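Local coordinates for glucose-6-phosphate 1-dehydrogenase (Kluyveromyces lactis, PDB 7E6I), which catalyses the NADP(+)-dependent oxidation of D-glucose 6-phosphate to 6-phospho-D-glucono-1,5-lactone, the first step of the oxidative pentose phosphate pathway, at residues M1-D6 with E115-F120; F261-V266 with L424-N429; G145-I150 with E175-R180. One frame throughout, in Å; residues are numbered along the deposited sequence.

In the fold
From the N terminus, interaction 1 brings the tail back to strand 117-122, closing a loop of just over a hundred residues. Interaction 3 opens and closes next, pairing strand 146-152, the neighbour of 117-122, with the outermost strand 178-181. Interaction 2 comes last and spans 157 residues, joining the start of helix 263-276 to the loop after helix 414-423. The three thus follow one another along the chain without nesting or crossing, yet they meet in space. Arg-148 of interaction 3 meets Thr-3 and Phe-5 of interaction 1, and His-427 of interaction 2 bonds to Leu-178, tying the C-terminal part to the edge of the parallel sheet.

Interaction 1 (M1-D6 with E115-F120); sequences MATQFD and EPHRLF
The rings of Phe-5 and His-117 lie almost parallel, their planes 4° apart, but are slid so far along each other that they barely overlap, with 4.7 Å between the centroids. What truly sits over the centre of the Phe-5 ring is His-117 CB, 3.7 Å from the ring centroid, a CH-pi contact close to the ring normal. The opposite face of Phe-5 is met by Arg-148 in a cation-pi interaction, which leaves the phenyl ring sandwiched between two strands' side chains. His-117 is likewise covered twice: Phe-5 CD1 stands 3.7 Å from His-117 CG on one face, and the backbone Glu-115 O lies over the other, toward the rim. At its edge, nearly in the ring plane, His-117 NE2 donates to Glu-115 OE1 at 2.7 Å with an angle of 162°, a His-carboxylate bond that fixes the rotation of the imidazole.

The sheet involved is the parallel one of the Rossmann-type coenzyme domain, and the N-terminal tail lies across the beginning of its strand 117-122. Because Phe-5 CG stands anti to its own carbonyl carbon (chi1 -74°), the ring reaches in over that strand, and Phe-5 CE2 comes within 3.7 Å of Arg-118 N. Thr-3 approaches His-117 at about a right angle, its methyl CG2 4.0 Å from His-117 NE2, while Thr-3 O accepts a hydrogen bond from Arg-148.

No direct hydrogen bond joins the two segments; a water takes its place. It accepts from Asp-6 N at 2.6 Å and also bonds to His-117 ND1. Further along the strand, Arg-118 points away from the tail and forms a salt bridge with Glu-108 of helix 94-110.

Interaction 2 (F261-V266 with L424-N429); sequences FDPESV and LGDHSN
Pro-263 sets the CB-CG side of its ring against Asp-426 OD1 and Ser-428 OG: Pro-263 CG is 3.2 Å from Asp-426 OD1, and Pro-263 CB 3.3 Å from Ser-428 OG. No hydrogen bond crosses the contact; the proline offers only carbon here, and Asp-426 OD1 is taken up within its own segment. Asp-426 CG stands anti to its backbone nitrogen (chi1 -178°), a setting that carries OD1 round to Ser-428 N, which donates to it at 2.8 Å from above the carboxylate plane. This is an Asx turn, and it holds the carboxylate oxygen where the proline meets it.

The other segment has its own local order. Asp-262 is the N-cap of helix 263-276, and Glu-264 N donates to Asp-262 OD1 at 2.9 Å, with an angle of 163°; the proline thus presents its ring from the first turn of a capped helix. Next in the helix, Glu-264 bends at chi2 (-55°) so that its carboxylate turns back toward the loop and crosses His-427 at a slant, bringing OE2 to 3.9 Å from His-427 CB. That is no salt bridge; the paired charges lie further on, where Glu-264 OE1 bonds to Arg-432 and Arg-267. Val-266 completes the patch more loosely, its CG1 4.3 Å from Ser-428 O.

Gly-425, with positive phi, closes helix 414-423 in a Schellman motif and starts the loop that leads on to helix 433-451. His-427 begins toward helix 263-276, but its ring leads off to stack on Phe-179 and to hydrogen-bond through NE2 to Leu-178 O, so the loop bridges the start of one helix and strand 178-181 of the parallel sheet.

Interaction 3 (G145-I150 with E175-R180); sequences GIQRVI and EDELFR
Strands 146-150 and 178-180 run parallel, their axes 4.8 Å apart at closest approach and inclined by 21°, with Val-149 as the bonded residue: Val-149 N donates to Glu-177 O at 2.9 Å, and Phe-179 N to Val-149 O at the same 2.9 Å. Both bonds meet their carbonyls nearly end-on.

Val-149 and Leu-178 point to one face of the sheet, side by side, with Val-149 CG1 3.9 Å from Leu-178 CD1. Ile-150 and Phe-179 take the other face, where Ile-150 CG1 packs on Phe-179 CB. Arg-148, extended from CG to NE, draws its methylenes past the Phe-179 ring, CD lying 3.6 Å from Phe-179 CE1; its guanidinium, turned 58° from that ring plane, is held by Thr-3 O through NH2 and by a cation-pi contact with Phe-5. The Phe-179 ring also stacks with His-427. An alanine in place of Phe-179 is likely to open a gap beside the Arg-148 methylenes and to leave His-427 without its stacking partner. Before the paired residues, a water joins the two segments: it accepts from Gln-147 N at 2.9 Å and from Gln-147 NE2 at 3.0 Å, and donates to Glu-177 OE1. That buried carboxylate is gripped further by Tyr-141, and Gln-147 NE2 also serves Thr-142 O.

The pairing completes a beta-alpha-beta unit in which helix 159-169 connects the strands and Leu-169 touches Leu-178. On its other side strand 146-152 pairs with strand 117-122, whereas 178-181 ends the parallel sheet and meets helix 433-451 through Arg-180, held end-on by Glu-175.

Interaction 1 (M1-D6 with E115-F120)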
loop_
_atom_site.group_PDB
_atom_site.type_symbol
_atom_site.label_atom_id
_atom_site.label_comp_id
_atom_site.label_asym_id
_atom_site.label_seq_id
_atom_site.Cartn_x
_atom_site.Cartn_y
_atom_site.Cartn_z
ATOM N N MET A 1 8.051 -20.874 -9.201
ATOM C CA MET A 1 7.836 -22.312 -9.039
ATOM C C MET A 1 6.351 -22.557 -8.742
ATOM O O MET A 1 5.867 -23.694 -8.782
ATOM C CB MET A 1 8.752 -22.865 -7.939
ATOM C CG MET A 1 8.591 -24.332 -7.623
ATOM S SD MET A 1 9.667 -24.806 -6.252
ATOM C CE MET A 1 10.785 -25.989 -7.035
ATOM N N ALA A 2 5.629 -21.476 -8.460
ATOM C CA ALA A 2 4.175 -21.514 -8.526
ATOM C C ALA A 2 3.726 -21.501 -9.985
ATOM O O ALA A 2 4.427 -21.018 -10.879
ATOM C CB ALA A 2 3.553 -20.335 -7.777
ATOM N N THR A 3 2.539 -22.046 -10.221
ATOM C CA THR A 3 2.034 -22.155 -11.579
ATOM C C THR A 3 1.582 -20.799 -12.104
ATOM O O THR A 3 0.830 -20.081 -11.434
ATOM C CB THR A 3 0.883 -23.151 -11.612
ATOM O OG1 THR A 3 1.282 -24.354 -10.937
ATOM C CG2 THR A 3 0.492 -23.462 -13.050
ATOM N N GLN A 4 2.028 -20.447 -13.306
ATOM C CA GLN A 4 1.628 -19.185 -13.910
ATOM C C GLN A 4 0.331 -19.351 -14.698
ATOM O O GLN A 4 0.076 -20.393 -15.303
ATOM C CB GLN A 4 2.733 -18.645 -14.808
ATOM C CG GLN A 4 4.032 -18.356 -14.040
ATOM C CD GLN A 4 5.085 -17.689 -14.910
ATOM O OE1 GLN A 4 4.893 -17.524 -16.121
ATOM N NE2 GLN A 4 6.206 -17.312 -14.304
ATOM N N PHE A 5 -0.504 -18.318 -14.644
ATOM C CA PHE A 5 -1.802 -18.282 -15.307
ATOM C C PHE A 5 -1.624 -17.530 -16.620
ATOM O O PHE A 5 -1.293 -16.337 -16.611
ATOM C CB PHE A 5 -2.856 -17.570 -14.450
ATOM C CG PHE A 5 -3.360 -18.363 -13.259
ATOM C CD1 PHE A 5 -2.752 -19.547 -12.864
ATOM C CD2 PHE A 5 -4.451 -17.889 -12.513
ATOM C CE1 PHE A 5 -3.218 -20.251 -11.750
ATOM C CE2 PHE A 5 -4.936 -18.583 -11.393
ATOM C CZ PHE A 5 -4.316 -19.766 -11.010
ATOM N N ASP A 6 -1.851 -18.218 -17.742
ATOM C CA ASP A 6 -1.692 -17.611 -19.061
ATOM C C ASP A 6 -2.948 -17.816 -19.901
ATOM O O ASP A 6 -3.780 -16.912 -20.002
ATOM C CB ASP A 6 -0.465 -18.190 -19.772
ATOM C CG ASP A 6 0.087 -17.270 -20.866
ATOM O OD1 ASP A 6 -0.495 -16.186 -21.114
ATOM O OD2 ASP A 6 1.116 -17.641 -21.484
ATOM N N GLU A 115 -6.715 -28.358 -16.366
ATOM C CA GLU A 115 -6.444 -27.759 -15.062
ATOM C C GLU A 115 -7.032 -26.356 -15.068
ATOM O O GLU A 115 -6.414 -25.417 -15.598
ATOM C CB GLU A 115 -4.947 -27.713 -14.772
ATOM C CG GLU A 115 -4.586 -27.120 -13.438
ATOM C CD GLU A 115 -3.083 -27.103 -13.229
ATOM O OE1 GLU A 115 -2.383 -26.355 -13.952
ATOM O OE2 GLU A 115 -2.600 -27.860 -12.359
ATOM N N PRO A 116 -8.224 -26.177 -14.514
ATOM C CA PRO A 116 -8.787 -24.825 -14.412
ATOM C C PRO A 116 -7.838 -23.881 -13.675
ATOM O O PRO A 116 -7.271 -24.225 -12.632
ATOM C CB PRO A 116 -10.091 -25.043 -13.635
ATOM C CG PRO A 116 -10.383 -26.505 -13.735
ATOM C CD PRO A 116 -9.075 -27.203 -13.890
ATOM N N HIS A 117 -7.647 -22.691 -14.242
ATOM C CA HIS A 117 -6.888 -21.611 -13.614
ATOM C C HIS A 117 -7.850 -20.451 -13.381
ATOM O O HIS A 117 -8.268 -19.789 -14.339
ATOM C CB HIS A 117 -5.724 -21.157 -14.489
ATOM C CG HIS A 117 -4.625 -22.161 -14.631
ATOM N ND1 HIS A 117 -3.650 -22.056 -15.600
ATOM C CD2 HIS A 117 -4.347 -23.291 -13.937
ATOM C CE1 HIS A 117 -2.813 -23.074 -15.492
ATOM N NE2 HIS A 117 -3.215 -23.839 -14.492
ATOM N N ARG A 118 -8.197 -20.191 -12.122
ATOM C CA ARG A 118 -9.247 -19.230 -11.793
ATOM C C ARG A 118 -8.758 -18.202 -10.781
ATOM O O ARG A 118 -8.264 -18.562 -9.703
ATOM C CB ARG A 118 -10.492 -19.949 -11.249
ATOM C CG ARG A 118 -10.996 -21.045 -12.174
ATOM C CD ARG A 118 -12.168 -21.784 -11.596
ATOM N NE ARG A 118 -12.638 -22.832 -12.498
ATOM C CZ ARG A 118 -13.218 -23.953 -12.091
ATOM N NH1 ARG A 118 -13.403 -24.175 -10.795
ATOM N NH2 ARG A 118 -13.621 -24.846 -12.976
ATOM N N LEU A 119 -8.906 -16.925 -11.129
ATOM C CA LEU A 119 -8.624 -15.819 -10.227
ATOM C C LEU A 119 -9.949 -15.168 -9.841
ATOM O O LEU A 119 -10.761 -14.836 -10.711
ATOM C CB LEU A 119 -7.678 -14.798 -10.876
ATOM C CG LEU A 119 -7.211 -13.589 -10.041
ATOM C CD1 LEU A 119 -6.353 -14.057 -8.873
ATOM C CD2 LEU A 119 -6.445 -12.546 -10.879
ATOM N N PHE A 120 -10.179 -15.018 -8.541
ATOM C CA PHE A 120 -11.341 -14.310 -8.012
ATOM C C PHE A 120 -10.867 -13.019 -7.360
ATOM O O PHE A 120 -10.207 -13.055 -6.317
ATOM C CB PHE A 120 -12.090 -15.181 -7.009
ATOM C CG PHE A 120 -12.631 -16.441 -7.597
ATOM C CD1 PHE A 120 -13.806 -16.431 -8.336
ATOM C CD2 PHE A 120 -11.954 -17.638 -7.435
ATOM C CE1 PHE A 120 -14.305 -17.598 -8.890
ATOM C CE2 PHE A 120 -12.448 -18.810 -7.988
ATOM C CZ PHE A 120 -13.621 -18.790 -8.721
HETATM O O HOH W 1 -3.278 -20.369 -17.394
#

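Interaction 2 (F261-V266 with L424-N429)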
loop_
_atom_site.group_PDB
_atom_site.type_symbol
_atom_site.label_atom_id
_atom_site.label_comp_id
_atom_site.label_asym_id
_atom_site.label_seq_id
_atom_site.Cartn_x
_atom_site.Cartn_y
_atom_site.Cartn_z
ATOM N N PHE A 261 15.298 -17.396 -2.506
ATOM C CA PHE A 261 14.548 -16.689 -3.543
ATOM C C PHE A 261 13.061 -16.977 -3.494
ATOM O O PHE A 261 12.309 -16.400 -4.281
ATOM C CB PHE A 261 15.094 -17.012 -4.943
ATOM C CG PHE A 261 16.419 -16.360 -5.227
ATOM C CD1 PHE A 261 17.607 -16.979 -4.858
ATOM C CD2 PHE A 261 16.483 -15.105 -5.817
ATOM C CE1 PHE A 261 18.834 -16.370 -5.091
ATOM C CE2 PHE A 261 17.717 -14.481 -6.052
ATOM C CZ PHE A 261 18.889 -15.115 -5.689
ATOM N N ASP A 262 12.621 -17.822 -2.578
ATOM C CA ASP A 262 11.200 -18.032 -2.368
ATOM C C ASP A 262 10.528 -16.724 -1.952
ATOM O O ASP A 262 11.054 -16.006 -1.090
ATOM C CB ASP A 262 11.003 -19.093 -1.292
ATOM C CG ASP A 262 9.609 -19.659 -1.277
ATOM O OD1 ASP A 262 8.627 -18.896 -1.420
ATOM O OD2 ASP A 262 9.496 -20.888 -1.113
ATOM N N PRO A 263 9.394 -16.368 -2.546
ATOM C CA PRO A 263 8.648 -15.205 -2.051
ATOM C C PRO A 263 8.382 -15.250 -0.561
ATOM O O PRO A 263 8.397 -14.203 0.105
ATOM C CB PRO A 263 7.351 -15.273 -2.860
ATOM C CG PRO A 263 7.793 -15.853 -4.147
ATOM C CD PRO A 263 8.789 -16.919 -3.767
ATOM N N GLU A 264 8.158 -16.437 -0.006
ATOM C CA GLU A 264 7.940 -16.521 1.427
ATOM C C GLU A 264 9.184 -16.167 2.228
ATOM O O GLU A 264 9.080 -15.940 3.435
ATOM C CB GLU A 264 7.462 -17.923 1.815
ATOM C CG GLU A 264 6.140 -18.348 1.206
ATOM C CD GLU A 264 4.994 -17.374 1.488
ATOM O OE1 GLU A 264 5.092 -16.537 2.429
ATOM O OE2 GLU A 264 3.974 -17.466 0.772
ATOM N N SER A 265 10.363 -16.147 1.610
ATOM C CA SER A 265 11.519 -15.657 2.343
ATOM C C SER A 265 11.461 -14.148 2.513
ATOM O O SER A 265 11.897 -13.635 3.545
ATOM C CB SER A 265 12.819 -16.078 1.667
ATOM O OG SER A 265 13.113 -17.425 1.999
ATOM N N VAL A 266 10.926 -13.428 1.525
ATOM C CA VAL A 266 10.659 -12.004 1.712
ATOM C C VAL A 266 9.698 -11.812 2.866
ATOM O O VAL A 266 9.909 -10.983 3.761
ATOM C CB VAL A 266 10.094 -11.383 0.422
ATOM C CG1 VAL A 266 9.706 -9.969 0.682
ATOM C CG2 VAL A 266 11.119 -11.437 -0.691
ATOM N N LEU A 424 0.865 -14.617 -11.786
ATOM C CA LEU A 424 2.091 -15.405 -11.730
ATOM C C LEU A 424 2.257 -16.172 -10.424
ATOM O O LEU A 424 3.221 -16.928 -10.298
ATOM C CB LEU A 424 3.311 -14.510 -11.959
ATOM C CG LEU A 424 3.298 -13.623 -13.209
ATOM C CD1 LEU A 424 4.320 -12.510 -13.083
ATOM C CD2 LEU A 424 3.547 -14.433 -14.457
ATOM N N GLY A 425 1.350 -16.026 -9.461
ATOM C CA GLY A 425 1.462 -16.776 -8.220
ATOM C C GLY A 425 2.511 -16.290 -7.229
ATOM O O GLY A 425 2.865 -17.034 -6.306
ATOM N N ASP A 426 3.001 -15.053 -7.370
ATOM C CA ASP A 426 4.105 -14.543 -6.550
ATOM C C ASP A 426 3.550 -13.757 -5.364
ATOM O O ASP A 426 3.005 -12.663 -5.544
ATOM C CB ASP A 426 5.029 -13.673 -7.403
ATOM C CG ASP A 426 6.222 -13.140 -6.628
ATOM O OD1 ASP A 426 6.283 -13.319 -5.383
ATOM O OD2 ASP A 426 7.127 -12.558 -7.275
ATOM N N HIS A 427 3.731 -14.289 -4.147
ATOM C CA HIS A 427 3.181 -13.663 -2.946
ATOM C C HIS A 427 4.038 -12.518 -2.396
ATOM O O HIS A 427 3.699 -11.983 -1.330
ATOM C CB HIS A 427 2.968 -14.715 -1.856
ATOM C CG HIS A 427 1.699 -15.488 -2.016
ATOM N ND1 HIS A 427 1.649 -16.718 -2.641
ATOM C CD2 HIS A 427 0.424 -15.193 -1.655
ATOM C CE1 HIS A 427 0.401 -17.154 -2.638
ATOM N NE2 HIS A 427 -0.362 -16.250 -2.045
ATOM N N SER A 428 5.089 -12.104 -3.114
ATOM C CA SER A 428 6.100 -11.213 -2.540
ATOM C C SER A 428 5.503 -9.876 -2.128
ATOM O O SER A 428 5.901 -9.296 -1.115
ATOM C CB SER A 428 7.221 -10.988 -3.546
ATOM O OG SER A 428 7.864 -12.210 -3.824
ATOM N N ASN A 429 4.534 -9.381 -2.895
ATOM C CA ASN A 429 3.932 -8.078 -2.661
ATOM C C ASN A 429 2.538 -8.177 -2.054
ATOM O O ASN A 429 1.697 -7.305 -2.297
ATOM C CB ASN A 429 3.889 -7.304 -3.974
ATOM C CG ASN A 429 5.260 -7.175 -4.608
ATOM O OD1 ASN A 429 6.262 -7.188 -3.910
ATOM N ND2 ASN A 429 5.310 -7.060 -5.931
#

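Interaction 3 (G145-I150 with E175-R180)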
loop_
_atom_site.group_PDB
_atom_site.type_symbol
_atom_site.label_atom_id
_atom_site.label_comp_id
_atom_site.label_asym_id
_atom_site.label_seq_id
_atom_site.Cartn_x
_atom_site.Cartn_y
_atom_site.Cartn_z
ATOM N N GLY A 145 -7.933 -28.138 -10.048
ATOM C CA GLY A 145 -7.435 -26.940 -10.692
ATOM C C GLY A 145 -6.748 -26.106 -9.635
ATOM O O GLY A 145 -6.563 -26.574 -8.508
ATOM N N ILE A 146 -6.367 -24.879 -9.961
ATOM C CA ILE A 146 -5.838 -23.960 -8.961
ATOM C C ILE A 146 -6.665 -22.677 -8.993
ATOM O O ILE A 146 -6.941 -22.132 -10.069
ATOM C CB ILE A 146 -4.329 -23.697 -9.172
ATOM C CG1 ILE A 146 -3.907 -22.337 -8.608
ATOM C CG2 ILE A 146 -3.918 -23.892 -10.628
ATOM C CD1 ILE A 146 -3.731 -22.338 -7.074
ATOM N N GLN A 147 -7.101 -22.229 -7.818
ATOM C CA GLN A 147 -7.853 -20.989 -7.672
ATOM C C GLN A 147 -7.133 -20.058 -6.704
ATOM O O GLN A 147 -6.550 -20.503 -5.709
ATOM C CB GLN A 147 -9.286 -21.238 -7.169
ATOM C CG GLN A 147 -9.363 -22.238 -6.042
ATOM C CD GLN A 147 -9.739 -23.629 -6.551
ATOM O OE1 GLN A 147 -10.683 -23.778 -7.326
ATOM N NE2 GLN A 147 -8.981 -24.645 -6.139
ATOM N N ARG A 148 -7.185 -18.764 -7.002
ATOM C CA ARG A 148 -6.577 -17.730 -6.184
ATOM C C ARG A 148 -7.599 -16.627 -5.955
ATOM O O ARG A 148 -8.311 -16.234 -6.883
ATOM C CB ARG A 148 -5.325 -17.162 -6.862
ATOM C CG ARG A 148 -4.173 -18.145 -6.951
ATOM C CD ARG A 148 -3.054 -17.640 -7.856
ATOM N NE ARG A 148 -2.038 -18.668 -8.061
ATOM C CZ ARG A 148 -1.269 -18.763 -9.143
ATOM N NH1 ARG A 148 -1.389 -17.887 -10.137
ATOM N NH2 ARG A 148 -0.377 -19.743 -9.226
ATOM N N VAL A 149 -7.690 -16.126 -4.730
ATOM C CA VAL A 149 -8.610 -15.032 -4.449
ATOM C C VAL A 149 -7.816 -13.834 -3.935
ATOM O O VAL A 149 -6.927 -13.977 -3.091
ATOM C CB VAL A 149 -9.741 -15.446 -3.484
ATOM C CG1 VAL A 149 -9.465 -16.797 -2.825
ATOM C CG2 VAL A 149 -10.028 -14.354 -2.457
ATOM N N ILE A 150 -8.121 -12.662 -4.485
ATOM C CA ILE A 150 -7.540 -11.398 -4.068
ATOM C C ILE A 150 -8.540 -10.682 -3.175
ATOM O O ILE A 150 -9.708 -10.514 -3.549
ATOM C CB ILE A 150 -7.183 -10.526 -5.282
ATOM C CG1 ILE A 150 -6.062 -11.158 -6.095
ATOM C CG2 ILE A 150 -6.786 -9.140 -4.835
ATOM C CD1 ILE A 150 -5.987 -10.610 -7.499
ATOM N N GLU A 175 -3.022 -19.719 2.808
ATOM C CA GLU A 175 -2.150 -18.603 2.471
ATOM C C GLU A 175 -1.692 -18.673 1.024
ATOM O O GLU A 175 -1.504 -17.633 0.384
ATOM C CB GLU A 175 -0.951 -18.571 3.424
ATOM C CG GLU A 175 -1.322 -18.162 4.848
ATOM C CD GLU A 175 -2.028 -16.809 4.907
ATOM O OE1 GLU A 175 -1.462 -15.814 4.387
ATOM O OE2 GLU A 175 -3.149 -16.737 5.469
ATOM N N ASP A 176 -1.553 -19.882 0.476
ATOM C CA ASP A 176 -1.092 -20.030 -0.904
ATOM C C ASP A 176 -2.119 -19.542 -1.917
ATOM O O ASP A 176 -1.737 -19.068 -2.994
ATOM C CB ASP A 176 -0.729 -21.482 -1.178
ATOM C CG ASP A 176 0.720 -21.776 -0.855
ATOM O OD1 ASP A 176 1.618 -21.078 -1.397
ATOM O OD2 ASP A 176 0.965 -22.699 -0.049
ATOM N N GLU A 177 -3.413 -19.646 -1.597
ATOM C CA GLU A 177 -4.481 -19.199 -2.483
ATOM C C GLU A 177 -4.919 -17.760 -2.224
ATOM O O GLU A 177 -5.580 -17.159 -3.086
ATOM C CB GLU A 177 -5.695 -20.124 -2.335
ATOM C CG GLU A 177 -5.375 -21.604 -2.554
ATOM C CD GLU A 177 -6.434 -22.537 -1.977
ATOM O OE1 GLU A 177 -6.919 -23.414 -2.729
ATOM O OE2 GLU A 177 -6.775 -22.394 -0.774
ATOM N N LEU A 178 -4.570 -17.203 -1.063
ATOM C CA LEU A 178 -4.985 -15.869 -0.641
ATOM C C LEU A 178 -3.972 -14.816 -1.085
ATOM O O LEU A 178 -2.765 -14.982 -0.889
ATOM C CB LEU A 178 -5.118 -15.850 0.879
ATOM C CG LEU A 178 -6.484 -15.649 1.518
ATOM C CD1 LEU A 178 -7.606 -15.774 0.488
ATOM C CD2 LEU A 178 -6.646 -16.619 2.674
ATOM N N PHE A 179 -4.457 -13.724 -1.667
ATOM C CA PHE A 179 -3.582 -12.623 -2.077
ATOM C C PHE A 179 -4.135 -11.330 -1.480
ATOM O O PHE A 179 -4.999 -10.680 -2.082
ATOM C CB PHE A 179 -3.473 -12.548 -3.583
ATOM C CG PHE A 179 -2.608 -13.624 -4.185
ATOM C CD1 PHE A 179 -3.069 -14.930 -4.281
ATOM C CD2 PHE A 179 -1.321 -13.330 -4.643
ATOM C CE1 PHE A 179 -2.271 -15.918 -4.835
ATOM C CE2 PHE A 179 -0.517 -14.306 -5.193
ATOM C CZ PHE A 179 -0.991 -15.604 -5.298
ATOM N N ARG A 180 -3.638 -10.968 -0.293
ATOM C CA ARG A 180 -4.095 -9.784 0.427
ATOM C C ARG A 180 -3.321 -8.565 -0.046
ATOM O O ARG A 180 -2.090 -8.533 0.015
ATOM C CB ARG A 180 -3.913 -9.947 1.936
ATOM C CG ARG A 180 -4.803 -10.979 2.606
ATOM C CD ARG A 180 -4.574 -10.956 4.113
ATOM N NE ARG A 180 -4.998 -12.182 4.780
ATOM C CZ ARG A 180 -4.332 -13.337 4.734
ATOM N NH1 ARG A 180 -3.203 -13.426 4.055
ATOM N NH2 ARG A 180 -4.789 -14.407 5.380
HETATM O O HOH W 2 -6.195 -23.733 -5.499
#